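Side-chain contact in arylalkylamine N-Acetyltransferase like 5b (Aedes aegypti, PDB 4FD4), which probably transfers acyl groups from acyl-CoA to arylalkylamines such as serotonin and dopamine, as a GNAT-fold N-acetyltransferase of the AANAT subfamily: residues Phe150-Ser155 with Leu179-Ile184. Sequence-based numbering, arbitrary orientation.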
ATOM      1  N   PHE A 150      -3.465   5.762  12.793  1.00 24.11           N
ATOM      2  CA  PHE A 150      -4.814   5.227  12.884  1.00 24.11           C
ATOM      3  C   PHE A 150      -4.754   3.746  12.491  1.00 21.55           C
ATOM      4  O   PHE A 150      -5.340   2.900  13.171  1.00 21.47           O
ATOM      5  CB  PHE A 150      -5.796   6.045  12.022  1.00 19.97           C
ATOM      6  CG  PHE A 150      -7.257   5.670  12.209  1.00 22.82           C
ATOM      7  CD1 PHE A 150      -8.168   6.583  12.739  1.00 22.60           C
ATOM      8  CD2 PHE A 150      -7.724   4.403  11.841  1.00 21.19           C
ATOM      9  CE1 PHE A 150      -9.525   6.245  12.916  1.00 24.18           C
ATOM     10  CE2 PHE A 150      -9.081   4.058  12.007  1.00 20.55           C
ATOM     11  CZ  PHE A 150      -9.977   4.977  12.538  1.00 21.12           C
ATOM     12  N   GLN A 151      -4.019   3.424  11.427  1.00 20.80           N
ATOM     13  CA  GLN A 151      -3.914   2.018  11.000  1.00 20.12           C
ATOM     14  C   GLN A 151      -3.226   1.161  12.075  1.00 20.37           C
ATOM     15  O   GLN A 151      -3.617   0.017  12.323  1.00 21.88           O
ATOM     16  CB  GLN A 151      -3.198   1.905   9.646  1.00 19.86           C
ATOM     17  CG  GLN A 151      -4.033   2.364   8.433  1.00 21.95           C
ATOM     18  CD  GLN A 151      -5.096   1.347   8.006  1.00 20.51           C
ATOM     19  OE1 GLN A 151      -5.550   0.531   8.810  1.00 22.18           O
ATOM     20  NE2 GLN A 151      -5.490   1.395   6.727  1.00 19.52           N
ATOM     21  N   MET A 152      -2.200   1.710  12.715  1.00 20.54           N
ATOM     22  CA  MET A 152      -1.552   1.000  13.824  1.00 27.09           C
ATOM     23  C   MET A 152      -2.522   0.722  14.978  1.00 24.22           C
ATOM     24  O   MET A 152      -2.611  -0.397  15.471  1.00 27.39           O
ATOM     25  CB  MET A 152      -0.351   1.788  14.345  1.00 26.50           C
ATOM     26  CG  MET A 152       0.876   1.749  13.452  1.00 30.47           C
ATOM     27  SD  MET A 152       2.125   2.963  13.969  1.00 33.96           S
ATOM     28  CE  MET A 152       3.540   2.399  13.017  1.00 40.87           C
ATOM     29  N   ASP A 153      -3.238   1.756  15.406  1.00 27.32           N
ATOM     30  CA  ASP A 153      -4.179   1.648  16.520  1.00 26.74           C
ATOM     31  C   ASP A 153      -5.278   0.645  16.222  1.00 26.72           C
ATOM     32  O   ASP A 153      -5.660  -0.166  17.071  1.00 24.84           O
ATOM     33  CB  ASP A 153      -4.802   3.023  16.812  1.00 26.69           C
ATOM     34  CG  ASP A 153      -3.782   4.025  17.319  1.00 33.16           C
ATOM     35  OD1 ASP A 153      -2.686   3.589  17.731  1.00 34.54           O
ATOM     36  OD2 ASP A 153      -4.071   5.243  17.305  1.00 35.69           O
ATOM     37  N   LEU A 154      -5.783   0.710  14.994  1.00 23.89           N
ATOM     38  CA  LEU A 154      -6.872  -0.140  14.554  1.00 25.54           C
ATOM     39  C   LEU A 154      -6.433  -1.598  14.488  1.00 26.07           C
ATOM     40  O   LEU A 154      -7.115  -2.493  15.007  1.00 26.41           O
ATOM     41  CB  LEU A 154      -7.359   0.328  13.173  1.00 23.05           C
ATOM     42  CG  LEU A 154      -8.548  -0.436  12.598  1.00 22.77           C
ATOM     43  CD1 LEU A 154      -9.785  -0.242  13.487  1.00 27.37           C
ATOM     44  CD2 LEU A 154      -8.843   0.037  11.177  1.00 25.05           C
ATOM     45  N   SER A 155      -5.292  -1.843  13.848  1.00 26.19           N
ATOM     46  CA  SER A 155      -4.804  -3.212  13.728  1.00 24.76           C
ATOM     47  C   SER A 155      -4.570  -3.765  15.129  1.00 24.78           C
ATOM     48  O   SER A 155      -4.909  -4.913  15.411  1.00 27.00           O
ATOM     49  CB  SER A 155      -3.540  -3.286  12.871  1.00 24.41           C
ATOM     50  OG  SER A 155      -2.525  -2.431  13.363  1.00 28.32           O
ATOM     51  N   LEU A 179       7.368   6.232  13.531  1.00 42.80           N
ATOM     52  CA  LEU A 179       6.343   5.565  14.330  1.00 38.25           C
ATOM     53  C   LEU A 179       6.786   4.174  14.784  1.00 44.78           C
ATOM     54  O   LEU A 179       5.951   3.331  15.132  1.00 43.40           O
ATOM     55  CB  LEU A 179       4.996   5.508  13.597  1.00 41.66           C
ATOM     56  CG  LEU A 179       4.181   6.808  13.456  1.00 40.28           C
ATOM     57  CD1 LEU A 179       4.830   7.775  12.478  1.00 45.00           C
ATOM     58  CD2 LEU A 179       2.746   6.507  13.008  1.00 39.72           C
ATOM     59  N   GLY A 180       8.100   3.945  14.775  1.00 42.05           N
ATOM     60  CA  GLY A 180       8.680   2.771  15.401  1.00 46.00           C
ATOM     61  C   GLY A 180       8.806   1.542  14.524  1.00 41.94           C
ATOM     62  O   GLY A 180       9.036   0.438  15.026  1.00 44.83           O
ATOM     63  N   MET A 181       8.657   1.722  13.218  1.00 41.68           N
ATOM     64  CA  MET A 181       8.805   0.619  12.276  1.00 39.55           C
ATOM     65  C   MET A 181      10.263   0.489  11.822  1.00 46.15           C
ATOM     66  O   MET A 181      10.910   1.485  11.494  1.00 46.03           O
ATOM     67  CB  MET A 181       7.879   0.819  11.072  1.00 40.09           C
ATOM     68  CG  MET A 181       6.406   1.004  11.452  1.00 42.56           C
ATOM     69  SD  MET A 181       5.306   1.105  10.025  1.00 37.77           S
ATOM     70  CE  MET A 181       5.210  -0.616   9.538  1.00 35.16           C
ATOM     71  N   GLU A 182      10.779  -0.738  11.824  1.00 43.07           N
ATOM     72  CA  GLU A 182      12.129  -1.012  11.349  1.00 40.02           C
ATOM     73  C   GLU A 182      12.036  -1.477   9.896  1.00 44.77           C
ATOM     74  O   GLU A 182      11.287  -2.410   9.597  1.00 37.30           O
ATOM     75  CB  GLU A 182      12.780  -2.104  12.219  1.00 48.68           C
ATOM     76  CG  GLU A 182      14.184  -2.564  11.781  1.00 48.68           C
ATOM     77  CD  GLU A 182      14.636  -3.850  12.482  1.00 53.03           C
ATOM     78  OE1 GLU A 182      13.834  -4.425  13.251  1.00 55.01           O
ATOM     79  OE2 GLU A 182      15.790  -4.291  12.263  1.00 56.97           O
ATOM     80  N   CYS A 183      12.769  -0.824   8.993  1.00 43.73           N
ATOM     81  CA  CYS A 183      12.881  -1.318   7.617  1.00 42.37           C
ATOM     82  C   CYS A 183      13.767  -2.552   7.586  1.00 43.38           C
ATOM     83  O   CYS A 183      14.948  -2.479   7.925  1.00 44.78           O
ATOM     84  CB  CYS A 183      13.465  -0.266   6.684  1.00 45.89           C
ATOM     85  SG  CYS A 183      14.157  -0.990   5.151  1.00 58.98           S
ATOM     86  N   ILE A 184      13.194  -3.677   7.169  1.00 36.89           N
ATOM     87  CA  ILE A 184      13.878  -4.962   7.241  1.00 34.15           C
ATOM     88  C   ILE A 184      14.311  -5.480   5.873  1.00 43.26           C
ATOM     89  O   ILE A 184      15.121  -6.406   5.778  1.00 42.11           O
ATOM     90  CB  ILE A 184      12.992  -6.025   7.892  1.00 42.92           C
ATOM     91  CG1 ILE A 184      11.624  -6.055   7.205  1.00 38.61           C
ATOM     92  CG2 ILE A 184      12.856  -5.774   9.396  1.00 43.39           C
ATOM     93  CD1 ILE A 184      10.696  -7.099   7.761  1.00 39.71           C
TER
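Met-152 reaches from helix 143-158 of the GNAT fold to Leu-179 and Met-181, on either side in sequence of Gly-180, the C-prime residue of the Schellman motif that ends helix 170-178. That motif is identified by the positive phi of Gly-180 (89°) and by the amides of Gly-180 and Met-181, which both bond back to carbonyls of the helix's last turn; it turns the chain into edge strand 182-188. The backbones stay well apart, the nearest CA atoms, of Met-152 and Leu-179, being 9.1 Å from each other, and no hydrogen bond spans the gap, which one long side chain bridges. Its CB leaves the helix toward the turn. CG lies anti to the carbonyl carbon (chi1 -75°), and the chain is extended beyond it, carrying sulfur and methyl outward. SD is the first atom to touch, lying 3.7 Å from Leu-179 CD2 and also bordering Leu-179 CB. Beyond it, the terminal methyl enters the angle between the two partners: Met-152 CE is 3.5 Å from Leu-179 CB, tighter than usual for two carbons. Met-152 CE also lies 3.6 Å from Met-181 CG. All three touching residues are buried, yet the interface is small, 134 Å² summed over both sides. Leu-179 also packs on Gln-145, Leu-148 and Gln-149 of helix 143-158, while Met-181 leans on Lys-215 of strand 209-216. Lys-215 NZ hydrogen-bonds Leu-179 O, the same oxygen that Met-152 CE approaches to 3.3 Å. On the Met-181 side, the same CE meets the thioether sulfur, 3.7 Å from Met-181 SD.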